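PDB 2YIH: CEL44C from Paenibacillus polymyxa, which hydrolyses internal beta-1,4 linkages of xyloglucan and related beta-glucans, this chain being the glycoside hydrolase family 44 part of a longer protein. Local coordinates for residues Q32-D37 with A403-Y408; Y105-L110 with V385-Y390; G171-K176 with A224-F229; P336-L341 with L377-K382. The protein carries 8 engineered substitutions. One frame throughout, in Å; residues are numbered along the deposited sequence. Where two conformers were deposited one is given.

Contact 1: Q32-D37 with A403-Y408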
loop_
_atom_site.group_PDB
_atom_site.type_symbol
_atom_site.label_atom_id
_atom_site.label_comp_id
_atom_site.label_asym_id
_atom_site.label_seq_id
_atom_site.Cartn_x
_atom_site.Cartn_y
_atom_site.Cartn_z
ATOM N N GLN A 32 5.403 4.921 -6.287
ATOM C CA GLN A 32 6.558 5.616 -6.879
ATOM C C GLN A 32 7.793 5.278 -6.091
ATOM O O GLN A 32 7.766 5.292 -4.852
ATOM C CB GLN A 32 6.350 7.138 -6.805
ATOM C CG GLN A 32 5.112 7.620 -7.584
ATOM C CD GLN A 32 3.869 7.658 -6.731
ATOM O OE1 GLN A 32 3.805 7.067 -5.652
ATOM N NE2 GLN A 32 2.866 8.401 -7.199
ATOM N N ASP A 33 8.895 4.959 -6.762
ATOM C CA ASP A 33 10.143 4.900 -6.014
ATOM C C ASP A 33 10.473 6.248 -5.377
ATOM O O ASP A 33 10.224 7.297 -5.975
ATOM C CB ASP A 33 11.296 4.435 -6.912
ATOM C CG ASP A 33 11.071 3.036 -7.440
ATOM O OD1 ASP A 33 10.658 2.165 -6.645
ATOM O OD2 ASP A 33 11.375 2.816 -8.618
ATOM N N LEU A 34 11.025 6.229 -4.168
ATOM C CA LEU A 34 11.396 7.475 -3.463
ATOM C C LEU A 34 12.880 7.793 -3.691
ATOM O O LEU A 34 13.333 7.803 -4.846
ATOM C CB LEU A 34 11.000 7.397 -1.970
ATOM C CG LEU A 34 9.497 7.138 -1.746
ATOM C CD1 LEU A 34 9.140 7.005 -0.243
ATOM C CD2 LEU A 34 8.643 8.255 -2.360
ATOM N N ALA A 35 13.660 7.984 -2.628
ATOM C CA ALA A 35 15.072 8.350 -2.822
ATOM C C ALA A 35 15.920 7.206 -3.337
ATOM O O ALA A 35 16.869 7.428 -4.118
ATOM C CB ALA A 35 15.663 8.919 -1.538
ATOM N N GLY A 36 15.537 5.986 -2.987
ATOM C CA GLY A 36 16.238 4.806 -3.482
ATOM C C GLY A 36 17.048 4.107 -2.418
ATOM O O GLY A 36 17.614 3.039 -2.667
ATOM N N ASP A 37 17.133 4.700 -1.231
ATOM C CA ASP A 37 17.850 4.066 -0.143
ATOM C C ASP A 37 16.927 3.713 1.023
ATOM O O ASP A 37 17.353 3.568 2.181
ATOM C CB ASP A 37 19.057 4.890 0.302
ATOM C CG ASP A 37 18.693 6.285 0.776
ATOM O OD1 ASP A 37 17.537 6.747 0.661
ATOM O OD2 ASP A 37 19.599 6.928 1.338
ATOM N N ALA A 403 12.312 9.444 5.332
ATOM C CA ALA A 403 12.916 9.284 6.677
ATOM C C ALA A 403 12.262 8.167 7.495
ATOM O O ALA A 403 12.945 7.335 8.068
ATOM C CB ALA A 403 12.855 10.615 7.497
ATOM N N ALA A 404 10.940 8.112 7.456
ATOM C CA ALA A 404 10.194 7.079 8.203
ATOM C C ALA A 404 10.568 5.692 7.702
ATOM O O ALA A 404 10.830 4.792 8.522
ATOM C CB ALA A 404 8.672 7.311 8.097
ATOM N N TYR A 405 10.594 5.499 6.378
ATOM C CA TYR A 405 11.013 4.184 5.860
ATOM C C TYR A 405 12.440 3.855 6.282
ATOM O O TYR A 405 12.724 2.728 6.665
ATOM C CB TYR A 405 10.887 4.062 4.323
ATOM C CG TYR A 405 9.448 3.873 3.883
ATOM C CD1 TYR A 405 8.837 2.604 3.930
ATOM C CD2 TYR A 405 8.699 4.965 3.452
ATOM C CE1 TYR A 405 7.483 2.440 3.566
ATOM C CE2 TYR A 405 7.361 4.812 3.063
ATOM C CZ TYR A 405 6.763 3.541 3.135
ATOM O OH TYR A 405 5.432 3.375 2.839
ATOM N N LYS A 406 13.339 4.816 6.125
ATOM C CA LYS A 406 14.748 4.562 6.448
ATOM C C LYS A 406 14.885 4.258 7.938
ATOM O O LYS A 406 15.712 3.444 8.306
ATOM C CB LYS A 406 15.630 5.756 6.049
ATOM C CG LYS A 406 15.733 5.839 4.535
ATOM C CD LYS A 406 16.243 7.200 4.015
ATOM C CE LYS A 406 17.680 7.429 4.417
ATOM N NZ LYS A 406 18.066 8.871 4.207
ATOM N N LEU A 407 14.082 4.896 8.790
ATOM C CA LEU A 407 14.186 4.596 10.222
ATOM C C LEU A 407 13.897 3.110 10.516
ATOM O O LEU A 407 14.543 2.497 11.413
ATOM C CB LEU A 407 13.313 5.535 11.073
ATOM C CG LEU A 407 13.608 5.474 12.580
ATOM C CD1 LEU A 407 14.924 6.155 12.883
ATOM C CD2 LEU A 407 12.473 6.178 13.346
ATOM N N TYR A 408 12.965 2.526 9.750
ATOM C CA TYR A 408 12.662 1.089 9.863
ATOM C C TYR A 408 13.609 0.176 9.079
ATOM O O TYR A 408 13.809 -0.986 9.477
ATOM C CB TYR A 408 11.213 0.806 9.389
ATOM C CG TYR A 408 10.181 1.069 10.466
ATOM C CD1 TYR A 408 9.770 2.363 10.764
ATOM C CD2 TYR A 408 9.710 0.032 11.267
ATOM C CE1 TYR A 408 8.873 2.616 11.765
ATOM C CE2 TYR A 408 8.759 0.276 12.278
ATOM C CZ TYR A 408 8.382 1.563 12.544
ATOM O OH TYR A 408 7.448 1.851 13.532
HETATM O O HOH W 1 20.923 8.584 3.151
HETATM O O HOH W 2 17.747 9.331 1.312
#
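The ring of Y405 receives L34 obliquely, the methyl CD1 of L34 standing 4.2 Å from CD2 of Y405. M40 and Y390 also pack on Y405. At the edge of the Y408 ring, in its plane, lies the carbonyl O of A404 from the same helix. A third flat group is the carboxylate of D37, which K406 passes at a slant: K406 CD comes to 3.6 Å from D37 OD1, and the bend of the chain at chi3 (67°) keeps CE and NZ beside the carboxylate as well. The direct salt bridge is long, D37 OD2 to K406 NZ 3.8 Å, and two waters fill in. Water 1 donates to D37 OD2 at 2.8 Å and accepts from K406 NZ, while water 2 donates to D37 OD1 at 2.7 Å and takes a second hydrogen bond from K406 NZ at 2.9 Å. A methionine in place of K406 would probably leave D37 without its opposite charge and both waters without their ammonium donor. The loop that follows the first barrel strand thus meets helix 399-409 through a small apolar touch and a water-bridged ion pair, whose attraction is likely to be softened by solvent.

Contact 2: Y105-L110 with V385-Y390; sequences YSLVTL and VYMANY
M387 sets its terminal methyl squarely over one face of the Y105 ring: CE lies 3.4 Å from the ring centroid and 6° off the normal, a CH-pi contact. The sulfur also lies over this face, farther off, M387 SD being 4.6 Å from the Y105 centroid, which makes this a Met-aromatic contact as well. M387 runs extended through its first two torsions and bends only at chi3 (-68°), the turn that lays the methyl on the ring. Beside it, L107 CD2 touches M387 SD at 4.3 Å, and Y386 brings its OH obliquely to 3.7 Å from Y105 CE2, the two tyrosine side chains crossing at about a right angle.

Further out, E227 OE1 is hydrogen-bonded to the phenol groups of both Y105 and Y386, and K353 pairs with E227 while making a cation-pi contact with Y386. F229 packs on Y105, L107 and M387. Were Y105 an alanine, M387 would probably lose its aromatic platform and E227 one of its phenol partners.

The contact spans the interior of the eight-stranded parallel barrel, from the third strand to the eighth, near where both begin. Apolar packing there adjoins the carboxylate of E227, whose negative charge is probably balanced by K353 and further stabilised by hydrogen bonds to two phenol groups.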
loop_
_atom_site.group_PDB
_atom_site.type_symbol
_atom_site.label_atom_id
_atom_site.label_comp_id
_atom_site.label_asym_id
_atom_site.label_seq_id
_atom_site.Cartn_x
_atom_site.Cartn_y
_atom_site.Cartn_z
ATOM N N TYR A 105 9.187 -7.655 -4.040
ATOM C CA TYR A 105 7.962 -8.193 -4.663
ATOM C C TYR A 105 7.530 -7.222 -5.762
ATOM O O TYR A 105 7.668 -5.994 -5.593
ATOM C CB TYR A 105 6.907 -8.251 -3.554
ATOM C CG TYR A 105 5.610 -8.940 -3.907
ATOM C CD1 TYR A 105 4.685 -8.337 -4.754
ATOM C CD2 TYR A 105 5.263 -10.129 -3.282
ATOM C CE1 TYR A 105 3.449 -8.936 -5.011
ATOM C CE2 TYR A 105 4.044 -10.750 -3.544
ATOM C CZ TYR A 105 3.138 -10.135 -4.396
ATOM O OH TYR A 105 1.944 -10.754 -4.650
ATOM N N SER A 106 6.993 -7.733 -6.885
ATOM C CA SER A 106 6.344 -6.852 -7.849
ATOM C C SER A 106 4.854 -7.146 -7.903
ATOM O O SER A 106 4.460 -8.280 -8.191
ATOM C CB SER A 106 6.888 -7.100 -9.275
ATOM O OG SER A 106 8.216 -6.594 -9.409
ATOM N N LEU A 107 4.052 -6.097 -7.729
ATOM C CA LEU A 107 2.603 -6.167 -7.957
ATOM C C LEU A 107 2.288 -5.381 -9.212
ATOM O O LEU A 107 2.539 -4.192 -9.267
ATOM C CB LEU A 107 1.874 -5.532 -6.774
ATOM C CG LEU A 107 0.337 -5.367 -6.861
ATOM C CD1 LEU A 107 -0.356 -6.740 -7.168
ATOM C CD2 LEU A 107 -0.191 -4.782 -5.547
ATOM N N VAL A 108 1.779 -6.067 -10.232
ATOM C CA VAL A 108 1.524 -5.479 -11.542
ATOM C C VAL A 108 -0.002 -5.418 -11.820
ATOM O O VAL A 108 -0.710 -6.425 -11.781
ATOM C CB VAL A 108 2.218 -6.357 -12.612
ATOM C CG1 VAL A 108 1.859 -5.908 -14.037
ATOM C CG2 VAL A 108 3.764 -6.342 -12.396
ATOM N N THR A 109 -0.495 -4.235 -12.135
ATOM C CA THR A 109 -1.918 -4.088 -12.447
ATOM C C THR A 109 -2.214 -4.577 -13.858
ATOM O O THR A 109 -1.455 -4.277 -14.802
ATOM C CB THR A 109 -2.297 -2.602 -12.332
ATOM O OG1 THR A 109 -2.036 -2.189 -10.984
ATOM C CG2 THR A 109 -3.798 -2.343 -12.627
ATOM N N LEU A 110 -3.392 -5.191 -14.002
ATOM C CA LEU A 110 -3.896 -5.692 -15.307
ATOM C C LEU A 110 -5.174 -4.927 -15.574
ATOM O O LEU A 110 -5.824 -4.452 -14.632
ATOM C CB LEU A 110 -4.209 -7.191 -15.210
ATOM C CG LEU A 110 -2.963 -8.053 -14.922
ATOM C CD1 LEU A 110 -3.382 -9.511 -14.876
ATOM C CD2 LEU A 110 -1.937 -7.843 -16.021
ATOM N N VAL A 385 -1.422 -6.898 8.341
ATOM C CA VAL A 385 -1.465 -6.401 6.966
ATOM C C VAL A 385 -0.352 -7.035 6.152
ATOM O O VAL A 385 0.804 -7.044 6.568
ATOM C CB VAL A 385 -1.369 -4.858 6.945
ATOM C CG1 VAL A 385 -1.308 -4.329 5.493
ATOM C CG2 VAL A 385 -2.572 -4.266 7.716
ATOM N N TYR A 386 -0.712 -7.635 5.020
ATOM C CA TYR A 386 0.253 -8.346 4.201
ATOM C C TYR A 386 1.168 -7.416 3.394
ATOM O O TYR A 386 2.356 -7.687 3.228
ATOM C CB TYR A 386 -0.528 -9.251 3.235
ATOM C CG TYR A 386 0.299 -10.003 2.214
ATOM C CD1 TYR A 386 1.290 -10.896 2.613
ATOM C CD2 TYR A 386 -0.010 -9.930 0.858
ATOM C CE1 TYR A 386 2.037 -11.628 1.679
ATOM C CE2 TYR A 386 0.704 -10.665 -0.094
ATOM C CZ TYR A 386 1.704 -11.540 0.320
ATOM O OH TYR A 386 2.394 -12.279 -0.628
ATOM N N MET A 387 0.613 -6.336 2.867
ATOM C CA MET A 387 1.362 -5.505 1.928
ATOM C C MET A 387 0.796 -4.094 2.009
ATOM O O MET A 387 -0.432 -3.904 2.208
ATOM C CB MET A 387 1.273 -6.060 0.496
ATOM C CG MET A 387 2.052 -5.243 -0.555
ATOM S SD MET A 387 1.984 -6.145 -2.131
ATOM C CE MET A 387 2.961 -7.606 -1.792
ATOM N N ALA A 388 1.677 -3.093 1.892
ATOM C CA ALA A 388 1.205 -1.702 1.926
ATOM C C ALA A 388 2.143 -0.883 1.079
ATOM O O ALA A 388 3.349 -1.059 1.174
ATOM C CB ALA A 388 1.189 -1.128 3.379
ATOM N N ASN A 389 1.585 0.037 0.291
ATOM C CA ASN A 389 2.367 0.789 -0.714
ATOM C C ASN A 389 2.015 2.289 -0.628
ATOM O O ASN A 389 0.890 2.705 -0.914
ATOM C CB ASN A 389 2.094 0.245 -2.149
ATOM C CG ASN A 389 2.386 -1.226 -2.274
ATOM O OD1 ASN A 389 3.495 -1.650 -2.729
ATOM N ND2 ASN A 389 1.434 -2.033 -1.873
ATOM N N TYR A 390 2.958 3.069 -0.119
ATOM C CA TYR A 390 2.815 4.531 -0.084
ATOM C C TYR A 390 2.563 5.089 -1.503
ATOM O O TYR A 390 3.048 4.530 -2.505
ATOM C CB TYR A 390 4.119 5.101 0.466
ATOM C CG TYR A 390 4.206 6.583 0.423
ATOM C CD1 TYR A 390 3.425 7.357 1.266
ATOM C CD2 TYR A 390 5.041 7.219 -0.508
ATOM C CE1 TYR A 390 3.490 8.746 1.227
ATOM C CE2 TYR A 390 5.164 8.622 -0.526
ATOM C CZ TYR A 390 4.337 9.364 0.323
ATOM O OH TYR A 390 4.402 10.733 0.317
#

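Contact 3: G171-K176 with A224-F229. Unlike the reference sequence in segment 224-229: V228 (reference Ile). With EDO (1,2-ethanediol), chain I.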
loop_
_atom_site.group_PDB
_atom_site.type_symbol
_atom_site.label_atom_id
_atom_site.label_comp_id
_atom_site.label_asym_id
_atom_site.label_seq_id
_atom_site.Cartn_x
_atom_site.Cartn_y
_atom_site.Cartn_z
ATOM N N GLY A 171 9.829 -16.771 -15.532
ATOM C CA GLY A 171 9.284 -17.921 -14.807
ATOM C C GLY A 171 8.012 -17.585 -14.049
ATOM O O GLY A 171 7.527 -16.428 -14.087
ATOM N N THR A 172 7.466 -18.571 -13.334
ATOM C CA THR A 172 6.208 -18.351 -12.621
ATOM C C THR A 172 6.420 -17.660 -11.271
ATOM O O THR A 172 7.546 -17.581 -10.755
ATOM C CB THR A 172 5.461 -19.659 -12.389
ATOM O OG1 THR A 172 6.263 -20.524 -11.568
ATOM C CG2 THR A 172 5.161 -20.347 -13.709
ATOM N N ALA A 173 5.325 -17.198 -10.679
ATOM C CA ALA A 173 5.356 -16.513 -9.387
ATOM C C ALA A 173 6.079 -17.307 -8.299
ATOM O O ALA A 173 6.695 -16.722 -7.404
ATOM C CB ALA A 173 3.929 -16.199 -8.926
ATOM N N SER A 174 5.985 -18.630 -8.368
ATOM C CA SER A 174 6.567 -19.520 -7.356
ATOM C C SER A 174 8.082 -19.543 -7.417
ATOM O O SER A 174 8.740 -20.101 -6.522
ATOM C CB SER A 174 6.071 -20.952 -7.556
ATOM O OG SER A 174 6.445 -21.439 -8.825
ATOM N N THR A 175 8.633 -19.003 -8.496
ATOM C CA THR A 175 10.092 -18.970 -8.676
ATOM C C THR A 175 10.660 -17.676 -8.127
ATOM O O THR A 175 9.937 -16.697 -7.910
ATOM C CB THR A 175 10.538 -19.133 -10.164
ATOM O OG1 THR A 175 10.257 -17.921 -10.906
ATOM C CG2 THR A 175 9.841 -20.323 -10.810
ATOM N N LYS A 176 11.979 -17.650 -7.954
ATOM C CA LYS A 176 12.637 -16.478 -7.394
ATOM C C LYS A 176 12.427 -15.229 -8.250
ATOM O O LYS A 176 12.279 -14.134 -7.707
ATOM C CB LYS A 176 14.147 -16.754 -7.237
ATOM C CG LYS A 176 14.927 -15.621 -6.584
ATOM C CD LYS A 176 16.425 -15.862 -6.698
ATOM C CE LYS A 176 16.878 -16.955 -5.751
ATOM N NZ LYS A 176 17.478 -18.087 -6.507
ATOM N N ALA A 224 -0.941 -20.310 -11.742
ATOM C CA ALA A 224 -1.820 -20.599 -10.612
ATOM C C ALA A 224 -1.255 -20.057 -9.294
ATOM O O ALA A 224 -1.992 -19.821 -8.329
ATOM C CB ALA A 224 -2.048 -22.141 -10.499
ATOM N N GLY A 225 0.057 -19.852 -9.261
ATOM C CA GLY A 225 0.694 -19.411 -8.023
ATOM C C GLY A 225 0.707 -17.898 -7.868
ATOM O O GLY A 225 1.072 -17.385 -6.810
ATOM N N ALA A 226 0.359 -17.173 -8.928
ATOM C CA ALA A 226 0.354 -15.683 -8.832
ATOM C C ALA A 226 -0.761 -15.265 -7.893
ATOM O O ALA A 226 -1.847 -15.840 -7.947
ATOM C CB ALA A 226 0.123 -15.066 -10.209
ATOM N N GLU A 227 -0.531 -14.216 -7.101
ATOM C CA GLU A 227 -1.533 -13.709 -6.167
ATOM C C GLU A 227 -2.360 -12.640 -6.843
ATOM O O GLU A 227 -1.811 -11.685 -7.381
ATOM C CB GLU A 227 -0.842 -13.121 -4.950
ATOM C CG GLU A 227 -0.087 -14.214 -4.158
ATOM C CD GLU A 227 0.556 -13.670 -2.899
ATOM O OE1 GLU A 227 1.280 -12.678 -2.989
ATOM O OE2 GLU A 227 0.193 -14.146 -1.790
ATOM N N VAL A 228 -3.677 -12.810 -6.814
ATOM C CA VAL A 228 -4.602 -11.832 -7.434
ATOM C C VAL A 228 -5.154 -10.908 -6.359
ATOM O O VAL A 228 -5.716 -11.374 -5.337
ATOM C CB VAL A 228 -5.737 -12.570 -8.210
ATOM C CG1 VAL A 228 -6.938 -11.624 -8.527
ATOM C CG2 VAL A 228 -5.137 -13.235 -9.484
ATOM N N PHE A 229 -5.029 -9.602 -6.604
ATOM C CA PHE A 229 -5.410 -8.562 -5.630
ATOM C C PHE A 229 -6.660 -7.859 -6.164
ATOM O O PHE A 229 -6.687 -7.451 -7.358
ATOM C CB PHE A 229 -4.340 -7.470 -5.579
ATOM C CG PHE A 229 -3.084 -7.849 -4.846
ATOM C CD1 PHE A 229 -2.322 -8.965 -5.250
ATOM C CD2 PHE A 229 -2.638 -7.066 -3.802
ATOM C CE1 PHE A 229 -1.126 -9.293 -4.585
ATOM C CE2 PHE A 229 -1.436 -7.350 -3.145
ATOM C CZ PHE A 229 -0.687 -8.463 -3.548
HETATM C C1 EDO I . 2.555 -22.881 -13.301
HETATM O O1 EDO I . 2.418 -22.097 -12.104
HETATM C C2 EDO I . 1.350 -22.679 -14.212
HETATM O O2 EDO I . 0.118 -22.637 -13.470
#
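A173 and A226 bring their backbones within 5.1 Å, CA to CA, where the type I turn from T172 to T175 meets the residues leading into strand 227-233. A single methyl does most of the touching: A173 CB lies 3.6 Å from A226 CA and 3.7 Å from the carbonyl O of G225, with A226 CB a little farther from A173 CB at 4.2 Å.

The turn is stiffened from within. T172 O is gripped twice, by T175 N at 2.9 Å and by T175 OG1 at 2.7 Å, the hydroxyl lying in the carbonyl plane at a C=O...O angle of 150°. G171, just ahead of the turn and the first residue to leave helix 159-170, has a positive phi of 82°, and a side chain there would collide with T175 OG1.

Between A224 and T172, a bound 1,2-ethanediol, probably from the crystallisation liquor, takes a nearly straight hydrogen bond (167°) from A224 N to its O2 at 3.1 Å. T172 CG2, placed beside its backbone N and anti to the carbonyl carbon, faces the O1 end of this molecule.

Outside the segments, D223 joins the two backbones, one carboxylate oxygen accepting from A173 N and the other from G225 N. These approaches to the adjacent barrel strands 181-184 and 227-233 therefore meet through methyl and backbone, so the direct touch is apolar and the polar link comes from a neighbouring acid.

Contact 4: P336-L341 with L377-K382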
loop_
_atom_site.group_PDB
_atom_site.type_symbol
_atom_site.label_atom_id
_atom_site.label_comp_id
_atom_site.label_asym_id
_atom_site.label_seq_id
_atom_site.Cartn_x
_atom_site.Cartn_y
_atom_site.Cartn_z
ATOM N N PRO A 336 -12.215 1.229 14.337
ATOM C CA PRO A 336 -11.020 1.404 13.512
ATOM C C PRO A 336 -10.993 0.496 12.311
ATOM O O PRO A 336 -11.552 -0.602 12.332
ATOM C CB PRO A 336 -9.869 1.049 14.459
ATOM C CG PRO A 336 -10.518 0.159 15.536
ATOM C CD PRO A 336 -11.926 0.660 15.664
ATOM N N ILE A 337 -10.319 0.943 11.257
ATOM C CA ILE A 337 -10.524 0.317 9.973
ATOM C C ILE A 337 -9.832 -1.020 9.786
ATOM O O ILE A 337 -10.383 -1.911 9.129
ATOM C CB ILE A 337 -10.288 1.296 8.787
ATOM C CG1 ILE A 337 -10.815 0.680 7.483
ATOM C CG2 ILE A 337 -8.812 1.701 8.678
ATOM C CD1 ILE A 337 -12.365 0.666 7.388
ATOM N N LEU A 338 -8.635 -1.213 10.338
ATOM C CA LEU A 338 -7.964 -2.485 10.058
ATOM C C LEU A 338 -8.671 -3.668 10.738
ATOM O O LEU A 338 -8.884 -4.699 10.121
ATOM C CB LEU A 338 -6.473 -2.435 10.423
ATOM C CG LEU A 338 -5.629 -1.387 9.666
ATOM C CD1 LEU A 338 -4.164 -1.431 10.182
ATOM C CD2 LEU A 338 -5.655 -1.587 8.143
ATOM N N PRO A 339 -9.076 -3.509 11.997
ATOM C CA PRO A 339 -9.759 -4.671 12.591
ATOM C C PRO A 339 -11.096 -4.918 11.909
ATOM O O PRO A 339 -11.504 -6.084 11.709
ATOM C CB PRO A 339 -9.985 -4.224 14.045
ATOM C CG PRO A 339 -8.825 -3.309 14.327
ATOM C CD PRO A 339 -8.676 -2.521 13.017
ATOM N N ARG A 340 -11.725 -3.851 11.439
ATOM C CA ARG A 340 -13.002 -4.024 10.739
ATOM C C ARG A 340 -12.868 -4.769 9.406
ATOM O O ARG A 340 -13.722 -5.602 9.043
ATOM C CB ARG A 340 -13.707 -2.684 10.538
ATOM C CG ARG A 340 -15.114 -2.831 10.002
ATOM C CD ARG A 340 -16.065 -3.447 11.042
ATOM N NE ARG A 340 -17.411 -3.669 10.493
ATOM C CZ ARG A 340 -17.726 -4.680 9.682
ATOM N NH1 ARG A 340 -16.788 -5.564 9.303
ATOM N NH2 ARG A 340 -18.984 -4.810 9.241
ATOM N N LEU A 341 -11.851 -4.395 8.625
ATOM C CA LEU A 341 -11.578 -5.096 7.387
ATOM C C LEU A 341 -11.204 -6.534 7.649
ATOM O O LEU A 341 -11.712 -7.453 6.975
ATOM C CB LEU A 341 -10.470 -4.385 6.616
ATOM C CG LEU A 341 -10.897 -3.052 6.011
ATOM C CD1 LEU A 341 -9.633 -2.359 5.492
ATOM C CD2 LEU A 341 -11.931 -3.285 4.861
ATOM N N LEU A 377 3.884 2.592 9.914
ATOM C CA LEU A 377 4.594 1.359 9.560
ATOM C C LEU A 377 4.591 0.352 10.717
ATOM O O LEU A 377 4.479 -0.852 10.486
ATOM C CB LEU A 377 6.035 1.642 9.099
ATOM C CG LEU A 377 6.101 2.527 7.828
ATOM C CD1 LEU A 377 7.576 2.938 7.520
ATOM C CD2 LEU A 377 5.516 1.708 6.629
ATOM N N GLY A 378 4.729 0.847 11.951
ATOM C CA GLY A 378 4.648 -0.035 13.159
ATOM C C GLY A 378 3.271 -0.700 13.256
ATOM O O GLY A 378 3.136 -1.912 13.525
ATOM N N ILE A 379 2.246 0.120 13.064
ATOM C CA ILE A 379 0.871 -0.318 13.157
ATOM C C ILE A 379 0.566 -1.380 12.093
ATOM O O ILE A 379 -0.004 -2.430 12.408
ATOM C CB ILE A 379 -0.097 0.870 13.021
ATOM C CG1 ILE A 379 0.034 1.820 14.242
ATOM C CG2 ILE A 379 -1.548 0.386 12.800
ATOM C CD1 ILE A 379 -0.593 3.196 13.999
ATOM N N LEU A 380 0.906 -1.102 10.826
ATOM C CA LEU A 380 0.616 -2.072 9.782
ATOM C C LEU A 380 1.298 -3.373 10.083
ATOM O O LEU A 380 0.739 -4.462 9.835
ATOM C CB LEU A 380 1.074 -1.565 8.411
ATOM C CG LEU A 380 0.344 -0.322 7.937
ATOM C CD1 LEU A 380 1.117 0.258 6.701
ATOM C CD2 LEU A 380 -1.131 -0.600 7.598
ATOM N N GLY A 381 2.534 -3.290 10.568
ATOM C CA GLY A 381 3.316 -4.518 10.745
ATOM C C GLY A 381 2.642 -5.466 11.723
ATOM O O GLY A 381 2.672 -6.692 11.505
ATOM N N LYS A 382 2.033 -4.914 12.779
ATOM C CA LYS A 382 1.501 -5.728 13.858
ATOM C C LYS A 382 -0.020 -5.904 13.861
ATOM O O LYS A 382 -0.569 -6.499 14.786
ATOM C CB LYS A 382 2.029 -5.229 15.219
ATOM C CG LYS A 382 1.386 -3.980 15.758
ATOM C CD LYS A 382 2.323 -3.487 16.923
ATOM C CE LYS A 382 1.749 -2.277 17.642
ATOM N NZ LYS A 382 2.700 -1.750 18.670
#
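L338 and the pair I379 and L380 form the dense part of this helix-to-helix contact. The methyl CD1 of L338 sits in the notch between two branches from the other helix, 4.1 Å from I379 CG2 and equally 4.1 Å from L380 CD2, and the L338 side chain crosses each of the two at about a right angle. With CG beside its backbone N (chi1 -61°) and an extended second torsion (chi2 178°), L338 has its CD1 set against the neighbouring helix. I379 offers its short branch, CG2, whereas L380 starts off to one side and reaches the contact with its end. All three are buried.

The two helices stand next to each other around the outside of the (beta/alpha)8 barrel. Helix 367-382 is the connection between the seventh and eighth parallel strands, in a beta-alpha-beta crossover, and helix 337-348 leads into the seventh. M356 and Y359 of that seventh strand carry L338 and L380 respectively, while P313 and W317 of a loop pack on I379.

The backbones themselves stay apart, with L338 CA and L380 CA 8.6 Å from each other, and side chains alone bridge the gap. On the looser, solvent side P339 is exposed, R340 turns to S344 within its own helix, and K382 bonds through NZ to H436 on a strand of the neighbouring mixed beta-sheet.

How the contacts relate
From the N terminus, residues 32-37 open the widest loop, which contact 1 closes only at 403-408. Inside it, 105-110 opens the loop that contact 2 closes at 385-390. Two shorter loops lie in series within that one: contact 3 joins 171-176 to 224-229, and later contact 4 joins 336-341 to 377-382. No two loops cross. Contact 2 ties strands through the barrel interior, contact 3 the approaches to two adjacent strands, contact 4 two outer helices, and contact 1 an early loop to the last barrel helix. E227 links contacts 2 and 3, Y390 brings contact 2 against contact 1, and L377 packs contact 4 on Y405 and Y408.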